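Local coordinates for protein cysteine desulfurase (Stenotrophomonas maltophilia, PDB 6WCI) that probably removes sulfur from L-cysteine with the help of pyridoxal 5'-phosphate, giving L-alanine and passing the sulfur to a carrier, at residues K186-T191 with I215-D220; L120-W125 with V148-V153. All blocks are in the same frame, centred on the assembly; numbering follows the deposited sequence.

Interaction 1 of 2, residues K186-T191 with I215-D220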
loop_
_atom_site.group_PDB
_atom_site.type_symbol
_atom_site.label_atom_id
_atom_site.label_comp_id
_atom_site.label_asym_id
_atom_site.label_seq_id
_atom_site.Cartn_x
_atom_site.Cartn_y
_atom_site.Cartn_z
ATOM N N LYS B 186 1.950 -26.406 14.340
ATOM C CA LYS B 186 1.098 -25.363 14.884
ATOM C C LYS B 186 0.422 -24.503 13.825
ATOM O O LYS B 186 -0.524 -23.778 14.164
ATOM C CB LYS B 186 1.907 -24.467 15.836
ATOM C CG LYS B 186 2.655 -25.225 16.930
ATOM C CD LYS B 186 1.692 -26.017 17.801
ATOM C CE LYS B 186 2.430 -26.773 18.886
ATOM N NZ LYS B 186 1.556 -27.781 19.568
ATOM N N LEU B 187 0.869 -24.559 12.565
ATOM C CA LEU B 187 0.324 -23.703 11.519
ATOM C C LEU B 187 0.451 -24.386 10.159
ATOM O O LEU B 187 1.442 -25.074 9.887
ATOM C CB LEU B 187 1.029 -22.329 11.484
ATOM C CG LEU B 187 0.405 -21.233 10.606
ATOM C CD1 LEU B 187 0.536 -19.829 11.252
ATOM C CD2 LEU B 187 0.959 -21.198 9.177
ATOM N N LEU B 188 -0.557 -24.181 9.312
ATOM C CA LEU B 188 -0.612 -24.754 7.965
ATOM C C LEU B 188 -0.862 -23.641 6.963
ATOM O O LEU B 188 -1.865 -22.927 7.066
ATOM C CB LEU B 188 -1.711 -25.813 7.849
ATOM C CG LEU B 188 -2.076 -26.287 6.437
ATOM C CD1 LEU B 188 -0.923 -27.027 5.779
ATOM C CD2 LEU B 188 -3.314 -27.152 6.489
ATOM N N ALA B 189 0.056 -23.486 6.006
ATOM C CA ALA B 189 -0.079 -22.512 4.926
ATOM C C ALA B 189 -0.529 -23.257 3.677
ATOM O O ALA B 189 0.254 -23.994 3.070
ATOM C CB ALA B 189 1.230 -21.758 4.679
ATOM N N VAL B 190 -1.783 -23.055 3.287
ATOM C CA VAL B 190 -2.391 -23.818 2.204
ATOM C C VAL B 190 -3.123 -22.860 1.273
ATOM O O VAL B 190 -3.914 -22.023 1.724
ATOM C CB VAL B 190 -3.343 -24.906 2.744
ATOM C CG1 VAL B 190 -4.336 -24.314 3.757
ATOM C CG2 VAL B 190 -4.070 -25.608 1.597
ATOM N N THR B 191 -2.862 -22.980 -0.025
ATOM C CA THR B 191 -3.532 -22.122 -0.987
ATOM C C THR B 191 -4.932 -22.641 -1.300
ATOM O O THR B 191 -5.204 -23.845 -1.257
ATOM C CB THR B 191 -2.725 -22.000 -2.278
ATOM O OG1 THR B 191 -3.333 -21.010 -3.110
ATOM C CG2 THR B 191 -2.697 -23.319 -3.035
ATOM N N ILE B 215 -4.372 -26.903 14.773
ATOM C CA ILE B 215 -3.444 -26.359 13.789
ATOM C C ILE B 215 -4.076 -25.129 13.148
ATOM O O ILE B 215 -5.152 -25.213 12.538
ATOM C CB ILE B 215 -3.063 -27.409 12.736
ATOM C CG1 ILE B 215 -2.296 -28.557 13.399
ATOM C CG2 ILE B 215 -2.249 -26.768 11.619
ATOM C CD1 ILE B 215 -1.996 -29.719 12.472
ATOM N N ILE B 216 -3.407 -23.983 13.288
ATOM C CA ILE B 216 -3.881 -22.751 12.670
ATOM C C ILE B 216 -3.743 -22.844 11.155
ATOM O O ILE B 216 -2.725 -23.318 10.632
ATOM C CB ILE B 216 -3.099 -21.543 13.213
ATOM C CG1 ILE B 216 -3.367 -21.348 14.714
ATOM C CG2 ILE B 216 -3.429 -20.296 12.397
ATOM C CD1 ILE B 216 -4.840 -21.178 15.070
ATOM N N THR B 217 -4.758 -22.377 10.437
ATOM C CA THR B 217 -4.733 -22.380 8.977
ATOM C C THR B 217 -4.684 -20.958 8.438
ATOM O O THR B 217 -5.525 -20.124 8.795
ATOM C CB THR B 217 -5.942 -23.110 8.394
ATOM O OG1 THR B 217 -7.150 -22.630 8.998
ATOM C CG2 THR B 217 -5.818 -24.597 8.621
ATOM N N VAL B 218 -3.706 -20.700 7.569
ATOM C CA VAL B 218 -3.611 -19.471 6.790
ATOM C C VAL B 218 -3.880 -19.825 5.326
ATOM O O VAL B 218 -3.073 -20.505 4.677
ATOM C CB VAL B 218 -2.242 -18.798 6.961
ATOM C CG1 VAL B 218 -2.203 -17.499 6.189
ATOM C CG2 VAL B 218 -1.947 -18.558 8.452
ATOM N N VAL B 219 -5.017 -19.382 4.801
ATOM C CA VAL B 219 -5.463 -19.771 3.468
ATOM C C VAL B 219 -5.220 -18.609 2.513
ATOM O O VAL B 219 -5.692 -17.485 2.744
ATOM C CB VAL B 219 -6.941 -20.196 3.468
ATOM C CG1 VAL B 219 -7.401 -20.493 2.066
ATOM C CG2 VAL B 219 -7.147 -21.408 4.361
ATOM N N ASP B 220 -4.475 -18.885 1.446
ATOM C CA ASP B 220 -4.167 -17.907 0.409
ATOM C C ASP B 220 -5.273 -17.960 -0.643
ATOM O O ASP B 220 -5.345 -18.905 -1.436
ATOM C CB ASP B 220 -2.797 -18.209 -0.192
ATOM C CG ASP B 220 -2.377 -17.209 -1.243
ATOM O OD1 ASP B 220 -3.199 -16.365 -1.680
ATOM O OD2 ASP B 220 -1.191 -17.270 -1.627
HETATM O O HOH W 1 -5.354 -18.851 -4.102
#

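Interaction 2 of 2, residues L120-W125 with V148-V153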
loop_
_atom_site.group_PDB
_atom_site.type_symbol
_atom_site.label_atom_id
_atom_site.label_comp_id
_atom_site.label_asym_id
_atom_site.label_seq_id
_atom_site.Cartn_x
_atom_site.Cartn_y
_atom_site.Cartn_z
ATOM N N LEU B 120 1.365 -9.974 7.896
ATOM C CA LEU B 120 0.740 -9.571 9.152
ATOM C C LEU B 120 0.493 -10.782 10.046
ATOM O O LEU B 120 0.744 -10.735 11.255
ATOM C CB LEU B 120 -0.565 -8.825 8.875
ATOM C CG LEU B 120 -1.495 -8.482 10.043
ATOM C CD1 LEU B 120 -0.741 -7.844 11.197
ATOM C CD2 LEU B 120 -2.606 -7.536 9.583
ATOM N N VAL B 121 -0.010 -11.876 9.467
ATOM C CA VAL B 121 -0.126 -13.125 10.217
ATOM C C VAL B 121 1.242 -13.560 10.730
ATOM O O VAL B 121 1.397 -13.929 11.899
ATOM C CB VAL B 121 -0.778 -14.221 9.353
ATOM C CG1 VAL B 121 -0.986 -15.488 10.182
ATOM C CG2 VAL B 121 -2.099 -13.727 8.758
ATOM N N ALA B 122 2.255 -13.540 9.855
ATOM C CA ALA B 122 3.580 -14.020 10.242
ATOM C C ALA B 122 4.145 -13.219 11.404
ATOM O O ALA B 122 4.680 -13.788 12.361
ATOM C CB ALA B 122 4.532 -13.956 9.049
ATOM N N TYR B 123 4.028 -11.891 11.345
ATOM C CA TYR B 123 4.656 -11.043 12.354
ATOM C C TYR B 123 3.841 -10.950 13.638
ATOM O O TYR B 123 4.419 -10.897 14.731
ATOM C CB TYR B 123 4.890 -9.645 11.792
ATOM C CG TYR B 123 6.205 -9.469 11.049
ATOM C CD1 TYR B 123 6.320 -9.802 9.701
ATOM C CD2 TYR B 123 7.322 -8.941 11.693
ATOM C CE1 TYR B 123 7.516 -9.627 9.018
ATOM C CE2 TYR B 123 8.523 -8.767 11.018
ATOM C CZ TYR B 123 8.615 -9.104 9.681
ATOM O OH TYR B 123 9.813 -8.923 9.013
ATOM N N SER B 124 2.512 -10.899 13.544
ATOM C CA SER B 124 1.716 -10.647 14.744
ATOM C C SER B 124 1.047 -11.888 15.329
ATOM O O SER B 124 0.672 -11.867 16.509
ATOM C CB SER B 124 0.654 -9.573 14.471
ATOM O OG SER B 124 1.258 -8.291 14.392
ATOM N N TRP B 125 0.897 -12.967 14.559
ATOM C CA TRP B 125 0.439 -14.229 15.130
ATOM C C TRP B 125 1.602 -15.166 15.442
ATOM O O TRP B 125 1.798 -15.551 16.601
ATOM C CB TRP B 125 -0.558 -14.947 14.207
ATOM C CG TRP B 125 -0.921 -16.286 14.771
ATOM C CD1 TRP B 125 -0.312 -17.487 14.514
ATOM C CD2 TRP B 125 -1.945 -16.554 15.729
ATOM N NE1 TRP B 125 -0.901 -18.483 15.253
ATOM C CE2 TRP B 125 -1.912 -17.939 16.000
ATOM C CE3 TRP B 125 -2.895 -15.759 16.376
ATOM C CZ2 TRP B 125 -2.792 -18.545 16.888
ATOM C CZ3 TRP B 125 -3.767 -16.363 17.265
ATOM C CH2 TRP B 125 -3.710 -17.744 17.512
ATOM N N VAL B 148 7.722 -17.415 2.006
ATOM C CA VAL B 148 8.806 -16.588 2.546
ATOM C C VAL B 148 8.483 -16.000 3.913
ATOM O O VAL B 148 9.367 -16.010 4.784
ATOM C CB VAL B 148 9.214 -15.524 1.524
ATOM C CG1 VAL B 148 10.413 -14.746 2.008
ATOM C CG2 VAL B 148 9.488 -16.189 0.174
ATOM N N PRO B 149 7.281 -15.465 4.183
ATOM C CA PRO B 149 7.013 -15.010 5.557
ATOM C C PRO B 149 7.272 -16.089 6.587
ATOM O O PRO B 149 7.825 -15.796 7.654
ATOM C CB PRO B 149 5.535 -14.600 5.510
ATOM C CG PRO B 149 5.315 -14.218 4.076
ATOM C CD PRO B 149 6.116 -15.237 3.310
ATOM N N TRP B 150 6.937 -17.346 6.278
ATOM C CA TRP B 150 7.135 -18.389 7.276
ATOM C C TRP B 150 8.613 -18.741 7.413
ATOM O O TRP B 150 9.055 -19.141 8.495
ATOM C CB TRP B 150 6.284 -19.609 6.927
ATOM C CG TRP B 150 4.883 -19.205 6.586
ATOM C CD1 TRP B 150 4.272 -19.301 5.364
ATOM C CD2 TRP B 150 3.932 -18.581 7.464
ATOM N NE1 TRP B 150 2.994 -18.793 5.432
ATOM C CE2 TRP B 150 2.760 -18.344 6.708
ATOM C CE3 TRP B 150 3.958 -18.203 8.818
ATOM C CZ2 TRP B 150 1.622 -17.759 7.256
ATOM C CZ3 TRP B 150 2.827 -17.622 9.364
ATOM C CH2 TRP B 150 1.672 -17.394 8.577
ATOM N N GLN B 151 9.397 -18.540 6.353
ATOM C CA GLN B 151 10.841 -18.712 6.451
ATOM C C GLN B 151 11.481 -17.628 7.308
ATOM O O GLN B 151 12.474 -17.885 8.000
ATOM C CB GLN B 151 11.454 -18.721 5.054
ATOM C CG GLN B 151 11.137 -20.008 4.291
ATOM C CD GLN B 151 11.702 -20.006 2.897
ATOM O OE1 GLN B 151 11.625 -19.000 2.190
ATOM N NE2 GLN B 151 12.270 -21.135 2.484
ATOM N N LEU B 152 10.941 -16.410 7.272
ATOM C CA LEU B 152 11.422 -15.388 8.192
ATOM C C LEU B 152 11.072 -15.748 9.638
ATOM O O LEU B 152 11.867 -15.506 10.551
ATOM C CB LEU B 152 10.847 -14.020 7.794
ATOM C CG LEU B 152 11.255 -13.516 6.404
ATOM C CD1 LEU B 152 10.546 -12.183 6.037
ATOM C CD2 LEU B 152 12.766 -13.367 6.302
ATOM N N VAL B 153 9.891 -16.329 9.863
ATOM C CA VAL B 153 9.483 -16.716 11.216
ATOM C C VAL B 153 10.389 -17.819 11.760
ATOM O O VAL B 153 10.838 -17.772 12.916
ATOM C CB VAL B 153 8.005 -17.154 11.214
ATOM C CG1 VAL B 153 7.673 -17.953 12.485
ATOM C CG2 VAL B 153 7.071 -15.957 11.039
#

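Interaction 1 of 2, residues K186-T191 with I215-D220
Ile215 meets the neighbouring strand through its CG2 methyl, which lies 3.9 Å from Leu188 CB; CG2, the branch anti to the backbone N, does the touching. One residue on, Ile216 opens the backbone pairing. Its N donates to Lys186 O at 128° to the C=O bond and well above the carbonyl plane, whereas its O receives Leu188 N at 2.7 Å almost straight along the carbonyl, at 175°. The same oxygen takes a CA-H...O contact from Leu187. Thr217 turns its CG2 to Leu188 CD2 at 4.2 Å, on the face that helix 203-212 covers through Cys207, Ala210 and Ile206.

The two strands run parallel, their short axes 4.6 Å apart and 20° from each other, and with helix 203-212 they form a beta-alpha-beta unit of the seven-stranded mixed sheet in the large, cofactor-binding domain of this fold-type I PLP enzyme.

Val218 continues the pairing through both its N and its O: the N reaches Leu188 O at 2.9 Å, and the O accepts from Val190 N. On the face shared with Leu187, Val218 CG2 sits 4.0 Å from Leu187 CD1 and equally near Leu187 CD2, lodged against the fork of the leucine. Val219 and Val190 run alongside one another in the same sense, with Val219 CG2 4.1 Å from Val190 CG1. Asp220 ends the run: its N donates to Val190 O, and water 1 donates to its O at 2.7 Å while also hydrogen-bonding Thr191 OG1. The carboxylate, held through OD1 by Ser222 OG, brings OD2 close to N1 of the cofactor-bearing modified residue at position 246, consistent with the aspartate that faces the pyridine nitrogen in this fold type.

Interaction 2 of 2, residues L120-W125 with V148-V153
Ala122 packs its CB methyl into helix 148-153 through two apolar contacts, 3.7 Å from Pro149 CB and 3.8 Å from Val153 CG2. Val153 places CG2 anti to its carbonyl carbon (chi1 163° for CG1), and the same methyl makes a van der Waals contact with a carbonyl oxygen, Ala122 O, at 3.5 Å. No hydrogen bond crosses between the segments, whose axes approach to 9.2 Å and run 22° apart.

Aromatic contacts come from Trp150. Its CB bond starts out away from the other helix, but the indole swings back: Val121 CG1 meets CH2 at 3.6 Å, in the ring plane at the edge, and Ala122 CA lies obliquely 3.8 Å from CZ3. Asn146 OD1 accepts a hydrogen bond from NE1, which holds the five-membered ring, while the six-membered ring makes the contacts.

Tyr123 OH lies at the subunit boundary, bonded to Phe269 O of the second subunit and to Arg156 NH1 of its own chain, while Leu152 packs on Phe269 of the second subunit, so this helix pair borders the dimer interface. On the sheet side, Val121 and Trp150 rest on Val218 of strand 216-220, and Trp150 also on Leu187 and Ala189 of strand 185-191.

In the fold
Both segments of interaction 2 precede those of interaction 1 in the sequence, and the two contacts lie about 12 Å apart, centre to centre, within the same class-V aminotransferase domain. They are successive layers: interaction 1 joins two central strands of the seven-stranded sheet, and interaction 2 joins helices 114-126 and 148-157 stacked on one of its faces. The layers touch directly, with Ile216 CG1 3.6 Å from Trp125 CZ2 and further side chains of both strands meeting the helices. The resulting buried core extends from the cofactor end of the strands, at Asp220, to helices that meet the second subunit.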